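Local structure of beta-1,3-glucosyltransferase (Paecilomyces sp. J18, 5JVV) at residues 81-91 with 182-192; 130-138 with 226-236. The protein belongs to the carbohydrate-active enzymes and probably has the curved two-sheet beta-sandwich, or jelly-roll, fold of its family. One frame throughout, in Å; residues are numbered along the deposited sequence.

Interaction 1 of 2, residues 81-91 with 182-192; sequences IDHGLVIADIK and GGGVYAMQWTD
W190 holds its CG anti to the backbone N (chi1 170°), while H83 sets its ring anti to its own carbonyl carbon (chi1 -65°), and together these torsions lay imidazole over indole. The result is an offset stack, with the H83 centroid 4.1 Å from that of the five-membered ring of W190 and the planes 25° apart. The backbone joins in: H83 CA lies 3.8 Å from the same W190 centroid as a CH-pi contact, and H83 N sits over the indole face nearer its rim. Both imidazole nitrogens are gripped by carboxylates. NE2 of H83 donates to OD1 of D192 (2.9 Å) on the anti side, tilted out of the carboxylate plane; ND1 of H83 donates to OD1 of D82 (3.0 Å) from above that carboxylate's plane. Two such acceptors fix the ring's rotation and would probably stabilise a protonated imidazole.

Beyond this cluster the strands run antiparallel, the hydrogen-bonded pairs being G84-W190, V86-M188, A88-Y186 and I90-G184. M188, bent near its end, brings CE to 3.8 Å from CD1 of I81, tip to tip, and CE also packs beside CG2 of V86; a long unbranched side chain ending in a methyl suits a place where it must reach two aliphatic neighbours. On the other face CG2 of the branched I87 reaches CG1 of V185 at 3.6 Å, and CD2 of L85 leans on CG of Q189. G183, at positive phi, passes close to the I90 carbonyl without a side chain to strike it.

Strand 84-90 lies between strands 184-190 and 289-297, and strand 195-201 flanks the other side of 184-190. The V86, M188 and Y186 face looks onto the opposing sheet, where strand 116-121 meets I90, Y186 and M188; on the other face D89 forms a salt bridge with R202 and accepts a hydrogen bond from N292.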
loop_
_atom_site.group_PDB
_atom_site.type_symbol
_atom_site.label_atom_id
_atom_site.label_comp_id
_atom_site.label_asym_id
_atom_site.label_seq_id
_atom_site.Cartn_x
_atom_site.Cartn_y
_atom_site.Cartn_z
ATOM N N ILE A 81 -6.013 -1.631 -14.517
ATOM C CA ILE A 81 -6.337 -0.227 -14.702
ATOM C C ILE A 81 -5.367 0.397 -15.703
ATOM O O ILE A 81 -4.182 0.064 -15.728
ATOM C CB ILE A 81 -6.273 0.538 -13.366
ATOM C CG1 ILE A 81 -4.919 0.316 -12.693
ATOM C CG2 ILE A 81 -7.405 0.090 -12.435
ATOM C CD1 ILE A 81 -4.486 1.453 -11.785
ATOM N N ASP A 82 -5.868 1.297 -16.541
ATOM C CA ASP A 82 -5.012 1.958 -17.521
ATOM C C ASP A 82 -5.399 3.417 -17.636
ATOM O O ASP A 82 -6.368 3.763 -18.324
ATOM C CB ASP A 82 -5.110 1.269 -18.880
ATOM C CG ASP A 82 -4.066 1.769 -19.864
ATOM O OD1 ASP A 82 -3.145 2.507 -19.445
ATOM O OD2 ASP A 82 -4.157 1.402 -21.055
ATOM N N HIS A 83 -4.623 4.268 -16.965
ATOM C CA HIS A 83 -4.957 5.681 -16.771
ATOM C C HIS A 83 -6.278 5.824 -16.009
ATOM O O HIS A 83 -6.858 4.829 -15.568
ATOM C CB HIS A 83 -4.998 6.442 -18.100
ATOM C CG HIS A 83 -3.669 6.527 -18.794
ATOM N ND1 HIS A 83 -2.835 5.442 -18.954
ATOM C CD2 HIS A 83 -3.045 7.573 -19.385
ATOM C CE1 HIS A 83 -1.745 5.819 -19.604
ATOM N NE2 HIS A 83 -1.846 7.105 -19.875
ATOM N N GLY A 84 -6.737 7.056 -15.826
ATOM C CA GLY A 84 -8.004 7.306 -15.157
ATOM C C GLY A 84 -7.844 7.647 -13.687
ATOM O O GLY A 84 -6.792 8.134 -13.261
ATOM N N LEU A 85 -8.890 7.387 -12.904
ATOM C CA LEU A 85 -8.847 7.643 -11.469
ATOM C C LEU A 85 -9.044 6.364 -10.684
ATOM O O LEU A 85 -9.828 5.499 -11.078
ATOM C CB LEU A 85 -9.957 8.603 -11.049
ATOM C CG LEU A 85 -10.082 9.990 -11.641
ATOM C CD1 LEU A 85 -11.219 10.698 -10.918
ATOM C CD2 LEU A 85 -8.782 10.753 -11.474
ATOM N N VAL A 86 -8.342 6.255 -9.562
ATOM C CA VAL A 86 -8.575 5.186 -8.603
ATOM C C VAL A 86 -8.897 5.833 -7.259
ATOM O O VAL A 86 -8.152 6.690 -6.787
ATOM C CB VAL A 86 -7.347 4.284 -8.462
ATOM C CG1 VAL A 86 -7.566 3.251 -7.356
ATOM C CG2 VAL A 86 -7.042 3.598 -9.783
ATOM N N ILE A 87 -10.013 5.436 -6.654
ATOM C CA ILE A 87 -10.423 5.980 -5.364
ATOM C C ILE A 87 -10.584 4.841 -4.378
ATOM O O ILE A 87 -11.428 3.971 -4.572
ATOM C CB ILE A 87 -11.778 6.709 -5.469
ATOM C CG1 ILE A 87 -11.742 7.747 -6.596
ATOM C CG2 ILE A 87 -12.160 7.337 -4.122
ATOM C CD1 ILE A 87 -11.065 9.041 -6.217
ATOM N N ALA A 88 -9.770 4.830 -3.328
ATOM C CA ALA A 88 -9.884 3.803 -2.301
ATOM C C ALA A 88 -10.281 4.423 -0.974
ATOM O O ALA A 88 -9.532 5.234 -0.422
ATOM C CB ALA A 88 -8.579 3.055 -2.155
ATOM N N ASP A 89 -11.459 4.054 -0.467
ATOM C CA ASP A 89 -11.876 4.493 0.856
ATOM C C ASP A 89 -11.469 3.414 1.852
ATOM O O ASP A 89 -12.005 2.305 1.837
ATOM C CB ASP A 89 -13.388 4.783 0.882
ATOM C CG ASP A 89 -13.873 5.273 2.233
ATOM O OD1 ASP A 89 -13.383 4.786 3.266
ATOM O OD2 ASP A 89 -14.787 6.136 2.264
ATOM N N ILE A 90 -10.501 3.745 2.708
ATOM C CA ILE A 90 -9.886 2.777 3.610
ATOM C C ILE A 90 -10.107 3.235 5.051
ATOM O O ILE A 90 -9.695 4.332 5.430
ATOM C CB ILE A 90 -8.375 2.666 3.304
ATOM C CG1 ILE A 90 -8.168 2.240 1.846
ATOM C CG2 ILE A 90 -7.687 1.693 4.258
ATOM C CD1 ILE A 90 -6.768 2.501 1.311
ATOM N N LYS A 91 -10.776 2.408 5.847
ATOM C CA LYS A 91 -11.065 2.753 7.232
ATOM C C LYS A 91 -9.857 2.498 8.139
ATOM O O LYS A 91 -9.635 3.212 9.118
ATOM C CB LYS A 91 -12.288 1.966 7.728
ATOM C CG LYS A 91 -12.635 2.209 9.193
ATOM C CD LYS A 91 -13.665 1.218 9.717
ATOM C CE LYS A 91 -15.027 1.404 9.069
ATOM N NZ LYS A 91 -15.620 2.729 9.408
ATOM N N GLY A 182 -9.817 7.268 11.782
ATOM C CA GLY A 182 -10.772 6.587 10.921
ATOM C C GLY A 182 -10.364 6.468 9.460
ATOM O O GLY A 182 -11.218 6.309 8.577
ATOM N N GLY A 183 -9.062 6.533 9.198
ATOM C CA GLY A 183 -8.565 6.453 7.836
ATOM C C GLY A 183 -9.031 7.602 6.956
ATOM O O GLY A 183 -9.072 8.761 7.379
ATOM N N GLY A 184 -9.360 7.289 5.707
ATOM C CA GLY A 184 -9.780 8.304 4.765
ATOM C C GLY A 184 -9.759 7.747 3.364
ATOM O O GLY A 184 -9.904 6.537 3.186
ATOM N N VAL A 185 -9.601 8.620 2.377
ATOM C CA VAL A 185 -9.555 8.193 0.982
ATOM C C VAL A 185 -8.177 8.445 0.396
ATOM O O VAL A 185 -7.616 9.525 0.582
ATOM C CB VAL A 185 -10.598 8.949 0.131
ATOM C CG1 VAL A 185 -10.326 8.745 -1.361
ATOM C CG2 VAL A 185 -12.008 8.509 0.510
ATOM N N TYR A 186 -7.622 7.437 -0.279
ATOM C CA TYR A 186 -6.471 7.629 -1.148
ATOM C C TYR A 186 -6.952 7.652 -2.592
ATOM O O TYR A 186 -7.712 6.770 -3.019
ATOM C CB TYR A 186 -5.421 6.534 -0.931
ATOM C CG TYR A 186 -4.367 6.944 0.073
ATOM C CD1 TYR A 186 -3.230 7.626 -0.339
ATOM C CD2 TYR A 186 -4.516 6.673 1.430
ATOM C CE1 TYR A 186 -2.265 8.015 0.555
ATOM C CE2 TYR A 186 -3.548 7.060 2.342
ATOM C CZ TYR A 186 -2.424 7.737 1.893
ATOM O OH TYR A 186 -1.437 8.151 2.761
ATOM N N ALA A 187 -6.514 8.661 -3.333
ATOM C CA ALA A 187 -6.924 8.838 -4.716
ATOM C C ALA A 187 -5.709 8.935 -5.620
ATOM O O ALA A 187 -4.714 9.572 -5.269
ATOM C CB ALA A 187 -7.782 10.090 -4.865
ATOM N N MET A 188 -5.799 8.311 -6.790
ATOM C CA MET A 188 -4.762 8.443 -7.808
ATOM C C MET A 188 -5.368 8.928 -9.112
ATOM O O MET A 188 -6.362 8.368 -9.578
ATOM C CB MET A 188 -4.075 7.099 -8.057
ATOM C CG MET A 188 -3.100 7.174 -9.228
ATOM S SD MET A 188 -2.091 5.700 -9.482
ATOM C CE MET A 188 -3.345 4.458 -9.766
ATOM N N GLN A 189 -4.772 9.968 -9.695
ATOM C CA GLN A 189 -5.061 10.343 -11.074
ATOM C C GLN A 189 -3.845 10.004 -11.928
ATOM O O GLN A 189 -2.731 10.428 -11.620
ATOM C CB GLN A 189 -5.355 11.831 -11.200
ATOM C CG GLN A 189 -5.756 12.241 -12.615
ATOM C CD GLN A 189 -5.883 13.742 -12.783
ATOM O OE1 GLN A 189 -5.340 14.515 -11.996
ATOM N NE2 GLN A 189 -6.602 14.160 -13.819
ATOM N N TRP A 190 -4.067 9.243 -12.995
ATOM C CA TRP A 190 -2.978 8.776 -13.861
ATOM C C TRP A 190 -3.245 9.239 -15.295
ATOM O O TRP A 190 -4.246 8.846 -15.900
ATOM C CB TRP A 190 -2.912 7.246 -13.754
ATOM C CG TRP A 190 -2.034 6.481 -14.726
ATOM C CD1 TRP A 190 -1.116 6.979 -15.610
ATOM C CD2 TRP A 190 -2.009 5.056 -14.881
ATOM N NE1 TRP A 190 -0.525 5.943 -16.306
ATOM C CE2 TRP A 190 -1.064 4.755 -15.880
ATOM C CE3 TRP A 190 -2.701 4.007 -14.272
ATOM C CZ2 TRP A 190 -0.797 3.450 -16.286
ATOM C CZ3 TRP A 190 -2.434 2.708 -14.667
ATOM C CH2 TRP A 190 -1.491 2.441 -15.669
ATOM N N THR A 191 -2.368 10.098 -15.817
ATOM C CA THR A 191 -2.458 10.573 -17.204
ATOM C C THR A 191 -1.129 10.288 -17.881
ATOM O O THR A 191 -0.230 9.767 -17.237
ATOM C CB THR A 191 -2.737 12.087 -17.287
ATOM O OG1 THR A 191 -1.573 12.815 -16.868
ATOM C CG2 THR A 191 -3.919 12.470 -16.423
ATOM N N ASP A 192 -0.991 10.620 -19.162
ATOM C CA ASP A 192 0.279 10.387 -19.843
ATOM C C ASP A 192 1.398 11.129 -19.124
ATOM O O ASP A 192 2.510 10.614 -18.977
ATOM C CB ASP A 192 0.227 10.891 -21.290
ATOM C CG ASP A 192 -0.390 9.890 -22.253
ATOM O OD1 ASP A 192 -0.550 8.708 -21.890
ATOM O OD2 ASP A 192 -0.701 10.293 -23.398
HETATM O O HOH W 1 -13.995 5.514 9.706
#

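Interaction 2 of 2, residues 130-138 with 226-236; sequences TMVLHTKGN and FKGTCDIGKEF
The F226 ring receives L133 CD1 over the centre of one face, 3.7 Å from the ring centroid and only 6° off the normal, a CH-pi contact; at its edge lies M131, with CB 3.9 Å from F226 CZ. F236 carries CB of E235 over one face near the rim, and the carbonyl O of H134 approaches its edge, 3.6 Å from F236 CE1. The fork of L133 lets CD1 sit on the F226 ring while CD2 packs on CG2 of I232 (3.6 Å) and, more loosely, on CE2 of F236.

Farther along the chemistry becomes polar. E235 curls at chi2 (-67°), bringing OE2 to the N-H of G137 at 2.8 Å, from above the carboxylate plane. T135 OG1 donates to the G137 carbonyl O (2.9 Å), steadying the turn, while its CG2 packs on E235 CG. Waters bridge K136 N to E235 O, E235 OE1 to N138 O, and N138 O to T229 O.

The C139-C230 disulfide joins the two loops covalently beside N138 and T229. Apolar side chains packed between strand 130-134 of one sheet and the end of strand 224-226 of the other, with a disulfide-tied loop following, are consistent with the edge of a beta-sandwich core.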
loop_
_atom_site.group_PDB
_atom_site.type_symbol
_atom_site.label_atom_id
_atom_site.label_comp_id
_atom_site.label_asym_id
_atom_site.label_seq_id
_atom_site.Cartn_x
_atom_site.Cartn_y
_atom_site.Cartn_z
ATOM N N THR A 130 4.836 6.771 2.727
ATOM C CA THR A 130 5.833 7.000 1.685
ATOM C C THR A 130 5.291 6.528 0.354
ATOM O O THR A 130 5.010 5.355 0.133
ATOM C CB THR A 130 7.222 6.375 1.971
ATOM O OG1 THR A 130 7.084 4.986 2.289
ATOM C CG2 THR A 130 7.905 7.094 3.121
ATOM N N MET A 131 5.105 7.497 -0.534
ATOM C CA MET A 131 4.654 7.227 -1.895
ATOM C C MET A 131 5.902 7.058 -2.738
ATOM O O MET A 131 6.828 7.866 -2.639
ATOM C CB MET A 131 3.831 8.407 -2.423
ATOM C CG MET A 131 2.529 8.625 -1.636
ATOM S SD MET A 131 1.819 10.255 -1.900
ATOM C CE MET A 131 2.948 11.234 -0.901
ATOM N N VAL A 132 5.946 6.009 -3.556
ATOM C CA VAL A 132 7.150 5.717 -4.340
ATOM C C VAL A 132 6.771 5.316 -5.759
ATOM O O VAL A 132 5.841 4.531 -5.951
ATOM C CB VAL A 132 7.950 4.533 -3.739
ATOM C CG1 VAL A 132 9.312 4.396 -4.431
ATOM C CG2 VAL A 132 8.145 4.693 -2.240
ATOM N N LEU A 133 7.483 5.850 -6.752
ATOM C CA LEU A 133 7.419 5.270 -8.091
ATOM C C LEU A 133 8.780 4.693 -8.451
ATOM O O LEU A 133 9.815 5.222 -8.040
ATOM C CB LEU A 133 7.022 6.314 -9.140
ATOM C CG LEU A 133 5.542 6.402 -9.522
ATOM C CD1 LEU A 133 4.646 6.697 -8.322
ATOM C CD2 LEU A 133 5.331 7.451 -10.616
ATOM N N HIS A 134 8.765 3.597 -9.203
ATOM C CA HIS A 134 9.964 3.075 -9.841
ATOM C C HIS A 134 9.626 2.974 -11.311
ATOM O O HIS A 134 8.595 2.401 -11.666
ATOM C CB HIS A 134 10.312 1.677 -9.309
ATOM C CG HIS A 134 10.582 1.629 -7.837
ATOM N ND1 HIS A 134 11.820 1.902 -7.298
ATOM C CD2 HIS A 134 9.777 1.321 -6.793
ATOM C CE1 HIS A 134 11.765 1.768 -5.985
ATOM N NE2 HIS A 134 10.537 1.418 -5.653
ATOM N N THR A 135 10.475 3.533 -12.168
ATOM C CA THR A 135 10.206 3.540 -13.603
ATOM C C THR A 135 11.340 2.878 -14.369
ATOM O O THR A 135 12.473 2.852 -13.890
ATOM C CB THR A 135 10.028 4.978 -14.147
ATOM O OG1 THR A 135 11.213 5.750 -13.892
ATOM C CG2 THR A 135 8.835 5.673 -13.501
ATOM N N LYS A 136 11.048 2.369 -15.567
ATOM C CA LYS A 136 12.126 1.866 -16.439
ATOM C C LYS A 136 12.941 3.016 -17.029
ATOM O O LYS A 136 14.176 2.953 -17.082
ATOM C CB LYS A 136 11.564 0.995 -17.573
ATOM C CG LYS A 136 10.946 -0.328 -17.131
ATOM C CD LYS A 136 10.080 -0.955 -18.240
ATOM C CE LYS A 136 10.905 -1.782 -19.215
ATOM N NZ LYS A 136 10.100 -2.396 -20.319
ATOM N N GLY A 137 12.257 4.068 -17.471
ATOM C CA GLY A 137 12.920 5.187 -18.119
ATOM C C GLY A 137 13.488 6.219 -17.168
ATOM O O GLY A 137 13.155 6.237 -15.985
ATOM N N ASN A 138 14.353 7.085 -17.691
ATOM C CA ASN A 138 14.862 8.222 -16.929
ATOM C C ASN A 138 13.740 9.205 -16.630
ATOM O O ASN A 138 13.163 9.802 -17.541
ATOM C CB ASN A 138 15.951 8.954 -17.720
ATOM C CG ASN A 138 17.071 8.036 -18.172
ATOM O OD1 ASN A 138 17.510 8.096 -19.323
ATOM N ND2 ASN A 138 17.537 7.176 -17.272
ATOM N N PHE A 226 3.739 13.256 -9.071
ATOM C CA PHE A 226 4.777 12.597 -9.860
ATOM C C PHE A 226 4.717 13.080 -11.301
ATOM O O PHE A 226 4.009 12.530 -12.153
ATOM C CB PHE A 226 4.694 11.072 -9.738
ATOM C CG PHE A 226 4.932 10.570 -8.336
ATOM C CD1 PHE A 226 6.194 10.159 -7.934
ATOM C CD2 PHE A 226 3.890 10.544 -7.414
ATOM C CE1 PHE A 226 6.422 9.703 -6.635
ATOM C CE2 PHE A 226 4.094 10.099 -6.114
ATOM C CZ PHE A 226 5.371 9.675 -5.720
ATOM N N LYS A 227 5.498 14.120 -11.559
ATOM C CA LYS A 227 5.442 14.868 -12.804
ATOM C C LYS A 227 6.821 15.486 -12.959
ATOM O O LYS A 227 7.410 15.927 -11.974
ATOM C CB LYS A 227 4.362 15.944 -12.691
ATOM C CG LYS A 227 4.265 16.902 -13.863
ATOM C CD LYS A 227 2.988 17.741 -13.724
ATOM C CE LYS A 227 3.217 19.185 -14.116
ATOM N NZ LYS A 227 4.126 19.869 -13.154
ATOM N N GLY A 228 7.357 15.487 -14.174
ATOM C CA GLY A 228 8.705 15.993 -14.367
ATOM C C GLY A 228 9.298 15.747 -15.734
ATOM O O GLY A 228 8.699 16.079 -16.753
ATOM N N THR A 229 10.492 15.163 -15.753
ATOM C CA THR A 229 11.320 15.150 -16.958
ATOM C C THR A 229 11.041 14.000 -17.914
ATOM O O THR A 229 11.746 13.836 -18.907
ATOM C CB THR A 229 12.816 15.133 -16.610
ATOM O OG1 THR A 229 13.154 13.906 -15.949
ATOM C CG2 THR A 229 13.165 16.302 -15.714
ATOM N N CYS A 230 10.037 13.193 -17.595
ATOM C CA CYS A 230 9.539 12.189 -18.521
ATOM C C CYS A 230 8.027 12.226 -18.444
ATOM O O CYS A 230 7.463 12.779 -17.495
ATOM C CB CYS A 230 10.025 10.791 -18.138
ATOM S SG CYS A 230 9.166 10.062 -16.708
ATOM N N ASP A 231 7.363 11.640 -19.432
ATOM C CA ASP A 231 5.924 11.449 -19.307
ATOM C C ASP A 231 5.704 10.262 -18.370
ATOM O O ASP A 231 5.712 9.108 -18.794
ATOM C CB ASP A 231 5.273 11.235 -20.680
ATOM C CG ASP A 231 5.095 12.540 -21.456
ATOM O OD1 ASP A 231 5.106 13.625 -20.834
ATOM O OD2 ASP A 231 4.935 12.478 -22.693
ATOM N N ILE A 232 5.528 10.570 -17.086
ATOM C CA ILE A 232 5.484 9.570 -16.017
ATOM C C ILE A 232 4.460 8.459 -16.282
ATOM O O ILE A 232 4.726 7.275 -16.060
ATOM C CB ILE A 232 5.161 10.260 -14.662
ATOM C CG1 ILE A 232 6.371 11.040 -14.130
ATOM C CG2 ILE A 232 4.698 9.254 -13.620
ATOM C CD1 ILE A 232 7.508 10.167 -13.604
ATOM N N GLY A 233 3.281 8.839 -16.760
ATOM C CA GLY A 233 2.218 7.862 -16.941
ATOM C C GLY A 233 2.401 6.937 -18.131
ATOM O O GLY A 233 1.705 5.921 -18.238
ATOM N N LYS A 234 3.326 7.277 -19.031
ATOM C CA LYS A 234 3.622 6.413 -20.170
ATOM C C LYS A 234 4.646 5.347 -19.791
ATOM O O LYS A 234 4.959 4.454 -20.582
ATOM C CB LYS A 234 4.140 7.225 -21.361
ATOM C CG LYS A 234 3.102 8.064 -22.079
ATOM C CD LYS A 234 3.708 8.626 -23.367
ATOM C CE LYS A 234 2.794 9.623 -24.048
ATOM N NZ LYS A 234 3.326 9.989 -25.399
ATOM N N GLU A 235 5.162 5.442 -18.571
ATOM C CA GLU A 235 6.095 4.444 -18.055
ATOM C C GLU A 235 5.431 3.145 -17.635
ATOM O O GLU A 235 6.112 2.157 -17.340
ATOM C CB GLU A 235 6.862 5.006 -16.858
ATOM C CG GLU A 235 7.818 6.123 -17.212
ATOM C CD GLU A 235 8.986 5.662 -18.081
ATOM O OE1 GLU A 235 9.410 6.446 -18.957
ATOM O OE2 GLU A 235 9.478 4.528 -17.886
ATOM N N PHE A 236 4.104 3.146 -17.599
ATOM C CA PHE A 236 3.364 2.007 -17.082
ATOM C C PHE A 236 2.359 1.460 -18.078
ATOM O O PHE A 236 1.578 2.211 -18.672
ATOM C CB PHE A 236 2.666 2.393 -15.768
ATOM C CG PHE A 236 3.617 2.896 -14.725
ATOM C CD1 PHE A 236 4.386 2.007 -13.994
ATOM C CD2 PHE A 236 3.778 4.258 -14.505
ATOM C CE1 PHE A 236 5.303 2.467 -13.050
ATOM C CE2 PHE A 236 4.684 4.724 -13.551
ATOM C CZ PHE A 236 5.443 3.824 -12.828
HETATM O O HOH W 2 8.378 1.667 -15.734
HETATM O O HOH W 3 11.735 7.957 -19.499
HETATM O O HOH W 4 13.577 11.707 -19.633
#

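Overall arrangement
Interaction 1 is a deeply placed pairing of two neighbouring strands within one sheet, held by regular backbone bonds; interaction 2, about 17 Å away between centres, joins a strand of one sheet to the end of a strand of the other and the loop that follows it, nearer the surface, and relies on side chains, water and the disulfide of C230 with C139. Buried aliphatic packing occurs in both, but charged groups differ in use: histidine between aspartates in 81-91 with 182-192, a glutamate receiving a backbone N-H in 130-138 with 226-236. The two meet directly, for W190 NE1 probably donates to G233 O (3.0 Å). I117 of strand 116-121, the sheet partner of strand 130-134, touches both M188 and F236.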